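Local coordinates for cytokinin riboside 5'-monophosphate phosphoribohydrolase (Streptomyces coelicolor, PDB 5ZI9), which is a LOG-like protein of the SLOG clan, built on a Rossmann-like alpha/beta fold, at residues I75-S80 with V171-G176; D181-A186 with F198-F203. All blocks are in the same frame, centred on the assembly; numbering follows the deposited sequence.

Contact 1 (I75-S80 with V171-G176); sequences ISVFGS and VVLPGG. With EDO (1,2-ethanediol), chain J.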
loop_
_atom_site.group_PDB
_atom_site.type_symbol
_atom_site.label_atom_id
_atom_site.label_comp_id
_atom_site.label_asym_id
_atom_site.label_seq_id
_atom_site.Cartn_x
_atom_site.Cartn_y
_atom_site.Cartn_z
ATOM N N ILE B 75 -0.216 -30.915 0.948
ATOM C CA ILE B 75 0.734 -31.302 1.986
ATOM C C ILE B 75 2.116 -30.810 1.555
ATOM O O ILE B 75 2.468 -30.923 0.403
ATOM C CB ILE B 75 0.754 -32.831 2.173
ATOM C CG1 ILE B 75 -0.571 -33.312 2.770
ATOM C CG2 ILE B 75 1.955 -33.293 2.996
ATOM C CD1 ILE B 75 -0.899 -32.788 4.146
ATOM N N SER B 76 2.884 -30.267 2.482
ATOM C CA SER B 76 4.208 -29.750 2.161
ATOM C C SER B 76 5.239 -30.784 2.553
ATOM O O SER B 76 5.253 -31.218 3.703
ATOM C CB SER B 76 4.498 -28.423 2.868
ATOM O OG SER B 76 3.818 -27.361 2.232
ATOM N N VAL B 77 6.096 -31.155 1.593
ATOM C CA VAL B 77 7.092 -32.216 1.779
ATOM C C VAL B 77 8.501 -31.663 1.762
ATOM O O VAL B 77 8.832 -30.837 0.934
ATOM C CB VAL B 77 6.925 -33.322 0.711
ATOM C CG1 VAL B 77 7.956 -34.438 0.923
ATOM C CG2 VAL B 77 5.505 -33.847 0.795
ATOM N N PHE B 78 9.306 -32.123 2.701
ATOM C CA PHE B 78 10.664 -31.622 2.919
ATOM C C PHE B 78 11.578 -32.801 3.023
ATOM O O PHE B 78 11.172 -33.919 3.352
ATOM C CB PHE B 78 10.777 -30.826 4.228
ATOM C CG PHE B 78 9.847 -29.669 4.295
ATOM C CD1 PHE B 78 10.197 -28.444 3.732
ATOM C CD2 PHE B 78 8.582 -29.821 4.862
ATOM C CE1 PHE B 78 9.299 -27.400 3.751
ATOM C CE2 PHE B 78 7.711 -28.772 4.909
ATOM C CZ PHE B 78 8.059 -27.569 4.339
ATOM N N GLY B 79 12.833 -32.523 2.787
ATOM C CA GLY B 79 13.839 -33.534 2.827
ATOM C C GLY B 79 15.054 -33.012 2.117
ATOM O O GLY B 79 14.981 -32.003 1.407
ATOM N N SER B 80 16.155 -33.727 2.309
ATOM C CA SER B 80 17.466 -33.379 1.755
ATOM C C SER B 80 17.479 -33.063 0.275
ATOM O O SER B 80 16.825 -33.736 -0.530
ATOM C CB SER B 80 18.463 -34.490 2.014
ATOM O OG SER B 80 19.726 -34.154 1.502
ATOM N N VAL B 171 5.162 -33.671 5.722
ATOM C CA VAL B 171 5.848 -34.929 5.728
ATOM C C VAL B 171 7.331 -34.627 5.524
ATOM O O VAL B 171 7.716 -33.894 4.627
ATOM C CB VAL B 171 5.369 -35.861 4.615
ATOM C CG1 VAL B 171 6.017 -37.212 4.797
ATOM C CG2 VAL B 171 3.872 -36.000 4.646
ATOM N N VAL B 172 8.157 -35.230 6.344
ATOM C CA VAL B 172 9.499 -34.832 6.398
ATOM C C VAL B 172 10.319 -36.050 6.141
ATOM O O VAL B 172 10.484 -36.891 7.006
ATOM C CB VAL B 172 9.851 -34.225 7.778
ATOM C CG1 VAL B 172 11.287 -33.749 7.807
ATOM C CG2 VAL B 172 8.934 -33.056 8.099
ATOM N N LEU B 173 10.876 -36.109 4.945
ATOM C CA LEU B 173 11.895 -37.094 4.646
ATOM C C LEU B 173 13.224 -36.725 5.295
ATOM O O LEU B 173 13.453 -35.573 5.658
ATOM C CB LEU B 173 12.081 -37.195 3.137
ATOM C CG LEU B 173 10.883 -37.847 2.456
ATOM C CD1 LEU B 173 10.641 -37.172 1.129
ATOM C CD2 LEU B 173 11.118 -39.340 2.282
ATOM N N PRO B 174 14.122 -37.705 5.423
ATOM C CA PRO B 174 15.416 -37.444 6.034
ATOM C C PRO B 174 16.121 -36.242 5.407
ATOM O O PRO B 174 16.338 -36.232 4.186
ATOM C CB PRO B 174 16.181 -38.741 5.759
ATOM C CG PRO B 174 15.123 -39.775 5.741
ATOM C CD PRO B 174 13.988 -39.116 5.018
ATOM N N GLY B 175 16.462 -35.243 6.220
ATOM C CA GLY B 175 17.044 -34.013 5.703
ATOM C C GLY B 175 18.177 -33.393 6.490
ATOM O O GLY B 175 18.551 -33.866 7.564
ATOM N N GLY B 176 18.712 -32.315 5.908
ATOM C CA GLY B 176 19.716 -31.471 6.533
ATOM C C GLY B 176 19.144 -30.324 7.345
ATOM O O GLY B 176 17.950 -30.276 7.725
HETATM C C1 EDO J . 14.473 -27.047 2.634
HETATM O O1 EDO J . 13.409 -26.598 1.748
HETATM C C2 EDO J . 14.819 -28.528 2.341
HETATM O O2 EDO J . 13.634 -29.339 2.182
#
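Val-171 is bonded to the neighbouring strand through both its backbone N and its O: its N donates to Ser-76 O at 3.2 Å, and its O receives Phe-78 N at 3.1 Å. The next bond, Leu-173 N to Phe-78 O at 2.7 Å, is more bent (141° at the hydrogen). Past the strand ends Ser-80 N still reaches Pro-174 O at 3.1 Å, so the two loops leave the sheet together.

Side chains follow the parallel pairing. On the face carrying Val-77 and Val-171, Val-171 CG2 meets Ile-75 CG2 at 3.7 Å, and Val-77 CG1, anti to the backbone N (chi1 -179°), touches Leu-173 CD1 at 3.8 Å. Helices 88-102 and 239-249 cover this face. Phe-78 and Val-172 point to the other face, where the Phe-78 ring packs edge-to-face with Phe-163. An ethanediol, probably from the crystallisation liquor, places O2 in the plane of that ring at its edge and donates to Gly-79 O at 3.1 Å.

Ser-76 OG is bonded to Phe-163 O and Ser-80 OG to Arg-82 N. Gly-176 is the N-cap of helix 177-191, and its N makes a weak hydrogen bond to a citrate, probably of the same origin. Pro-174, Gly-175 and Gly-176 open the PGGxGTxxE motif of the LOG family, at the C-terminal end of a parallel strand of the Rossmann-like sheet, the end where ligand sites of this fold lie.

Contact 2 (D181-A186 with F198-F203); sequences DELFEA and FPIVLF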
loop_
_atom_site.group_PDB
_atom_site.type_symbol
_atom_site.label_atom_id
_atom_site.label_comp_id
_atom_site.label_asym_id
_atom_site.label_seq_id
_atom_site.Cartn_x
_atom_site.Cartn_y
_atom_site.Cartn_z
ATOM N N ASP B 181 14.881 -26.949 10.128
ATOM C CA ASP B 181 14.363 -25.598 10.303
ATOM C C ASP B 181 12.841 -25.551 10.147
ATOM O O ASP B 181 12.142 -24.982 11.017
ATOM C CB ASP B 181 15.088 -24.688 9.308
ATOM C CG ASP B 181 14.460 -23.329 9.175
ATOM O OD1 ASP B 181 13.939 -22.789 10.164
ATOM O OD2 ASP B 181 14.492 -22.785 8.056
ATOM N N GLU B 182 12.342 -26.172 9.070
ATOM C CA GLU B 182 10.890 -26.353 8.836
ATOM C C GLU B 182 10.252 -27.289 9.837
ATOM O O GLU B 182 9.200 -27.001 10.374
ATOM C CB GLU B 182 10.613 -26.854 7.429
ATOM C CG GLU B 182 10.955 -25.811 6.357
ATOM C CD GLU B 182 10.209 -24.445 6.462
ATOM O OE1 GLU B 182 8.993 -24.343 6.820
ATOM O OE2 GLU B 182 10.886 -23.425 6.157
ATOM N N LEU B 183 10.903 -28.390 10.127
ATOM C CA LEU B 183 10.389 -29.317 11.094
ATOM C C LEU B 183 10.065 -28.621 12.396
ATOM O O LEU B 183 8.943 -28.651 12.867
ATOM C CB LEU B 183 11.386 -30.445 11.355
ATOM C CG LEU B 183 11.028 -31.376 12.529
ATOM C CD1 LEU B 183 9.665 -32.003 12.308
ATOM C CD2 LEU B 183 12.114 -32.436 12.723
ATOM N N PHE B 184 11.066 -27.991 12.974
ATOM C CA PHE B 184 10.876 -27.356 14.269
ATOM C C PHE B 184 9.981 -26.121 14.256
ATOM O O PHE B 184 9.423 -25.776 15.262
ATOM C CB PHE B 184 12.202 -27.151 14.957
ATOM C CG PHE B 184 12.776 -28.441 15.517
ATOM C CD1 PHE B 184 12.132 -29.099 16.559
ATOM C CD2 PHE B 184 13.916 -29.018 14.987
ATOM C CE1 PHE B 184 12.630 -30.285 17.080
ATOM C CE2 PHE B 184 14.416 -30.206 15.487
ATOM C CZ PHE B 184 13.772 -30.842 16.539
ATOM N N GLU B 185 9.776 -25.524 13.099
ATOM C CA GLU B 185 8.846 -24.426 12.925
ATOM C C GLU B 185 7.395 -24.902 13.072
ATOM O O GLU B 185 6.587 -24.271 13.750
ATOM C CB GLU B 185 9.060 -23.890 11.522
ATOM C CG GLU B 185 8.476 -22.550 11.156
ATOM C CD GLU B 185 9.103 -22.065 9.846
ATOM O OE1 GLU B 185 8.392 -22.004 8.793
ATOM O OE2 GLU B 185 10.338 -21.835 9.884
ATOM N N ALA B 186 7.077 -25.996 12.376
ATOM C CA ALA B 186 5.762 -26.608 12.435
ATOM C C ALA B 186 5.457 -27.126 13.830
ATOM O O ALA B 186 4.348 -26.973 14.355
ATOM C CB ALA B 186 5.678 -27.731 11.412
ATOM N N PHE B 198 -2.798 -30.271 12.306
ATOM C CA PHE B 198 -1.685 -30.127 11.392
ATOM C C PHE B 198 -0.716 -31.259 11.646
ATOM O O PHE B 198 0.247 -31.121 12.400
ATOM C CB PHE B 198 -1.028 -28.782 11.580
ATOM C CG PHE B 198 -0.206 -28.329 10.403
ATOM C CD1 PHE B 198 -0.805 -27.606 9.382
ATOM C CD2 PHE B 198 1.171 -28.601 10.338
ATOM C CE1 PHE B 198 -0.053 -27.199 8.308
ATOM C CE2 PHE B 198 1.933 -28.177 9.276
ATOM C CZ PHE B 198 1.322 -27.477 8.263
ATOM N N PRO B 199 -0.995 -32.416 11.023
ATOM C CA PRO B 199 -0.178 -33.586 11.155
ATOM C C PRO B 199 1.206 -33.377 10.640
ATOM O O PRO B 199 1.388 -32.834 9.532
ATOM C CB PRO B 199 -0.869 -34.604 10.255
ATOM C CG PRO B 199 -1.705 -33.825 9.322
ATOM C CD PRO B 199 -2.159 -32.672 10.149
ATOM N N ILE B 200 2.166 -33.836 11.429
ATOM C CA ILE B 200 3.574 -33.783 11.079
ATOM C C ILE B 200 4.097 -35.209 11.136
ATOM O O ILE B 200 4.054 -35.818 12.175
ATOM C CB ILE B 200 4.330 -32.908 12.084
ATOM C CG1 ILE B 200 3.825 -31.478 12.028
ATOM C CG2 ILE B 200 5.813 -32.875 11.793
ATOM C CD1 ILE B 200 4.246 -30.674 13.244
ATOM N N VAL B 201 4.628 -35.718 10.034
ATOM C CA VAL B 201 5.101 -37.088 9.960
ATOM C C VAL B 201 6.559 -37.121 9.534
ATOM O O VAL B 201 6.900 -36.595 8.498
ATOM C CB VAL B 201 4.265 -37.856 8.879
ATOM C CG1 VAL B 201 4.793 -39.280 8.659
ATOM C CG2 VAL B 201 2.758 -37.828 9.206
ATOM N N LEU B 202 7.418 -37.803 10.274
ATOM C CA LEU B 202 8.812 -37.989 9.840
ATOM C C LEU B 202 8.983 -39.361 9.211
ATOM O O LEU B 202 8.497 -40.318 9.726
ATOM C CB LEU B 202 9.792 -37.863 11.002
ATOM C CG LEU B 202 9.571 -36.856 12.146
ATOM C CD1 LEU B 202 10.884 -36.613 12.859
ATOM C CD2 LEU B 202 9.016 -35.519 11.702
ATOM N N PHE B 203 9.706 -39.465 8.109
ATOM C CA PHE B 203 9.933 -40.729 7.468
ATOM C C PHE B 203 11.369 -41.152 7.710
ATOM O O PHE B 203 12.273 -40.404 7.378
ATOM C CB PHE B 203 9.682 -40.598 5.984
ATOM C CG PHE B 203 9.593 -41.913 5.301
ATOM C CD1 PHE B 203 10.752 -42.586 4.878
ATOM C CD2 PHE B 203 8.359 -42.520 5.120
ATOM C CE1 PHE B 203 10.669 -43.829 4.267
ATOM C CE2 PHE B 203 8.278 -43.761 4.499
ATOM C CZ PHE B 203 9.434 -44.412 4.068
#
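The Phe-198 ring meets Ala-186 obliquely, its CE2 coming to 4.3 Å from Ala-186 CB, while Phe-170 packs against it edge-to-face. On one face of the Phe-184 ring sits Leu-183 CD2 of the same helix, 4.2 Å above the plane and offset toward the rim; Phe-184 of the second subunit also packs against this residue.

Helix 177-191 and strand 200-203 are the last two members of a beta-alpha-beta unit that starts with strand 167-172. The axes of helix 181-186 and strand 200-203 approach to 10.2 Å at 148°, as the helix returns the chain to the start of the next parallel strand.

Alternate strand residues Ile-200 and Leu-202 serve the helix, whereas Val-201 points away to helix 239-249. The charged side of the helix faces elsewhere: Asp-181, Glu-182 and Glu-185 all form salt bridges with Lys-160.

Ile-200 CD1 lies 3.8 Å from Ala-186 CB, at the end of an extended side chain (chi2 164°). One turn back, Leu-183 CG is anti to the backbone N (chi1 171°), which carries CD1 over to the strand; there it touches Ile-200 CG2 at 4.0 Å and, with the side chains at about a right angle, Leu-202 CD2 at 3.6 Å.

How the contacts relate
Both contacts are buried in the same parallel sheet, centres about 8 Å apart. Contact 1 joins two strands edge by edge, so backbone hydrogen bonds dominate and side chains pack to both faces; contact 2 sets a helix on one face and relies on apolar packing alone. Contact 1 pairs the beta-alpha-beta unit's first strand, 167-172, with strand 74-78; contact 2 packs its helix on its last strand. Val-172 N and O probably bond to Val-201 O (2.8 Å) and Phe-203 N (2.9 Å). Phe-78 CE1 also packs on Glu-182 CG at 3.5 Å, linking strand 74-78 to the helix. Both touch the second subunit, contact 1 through Ser-80 and Pro-174, contact 2 through Asp-181, Phe-184 and Glu-185.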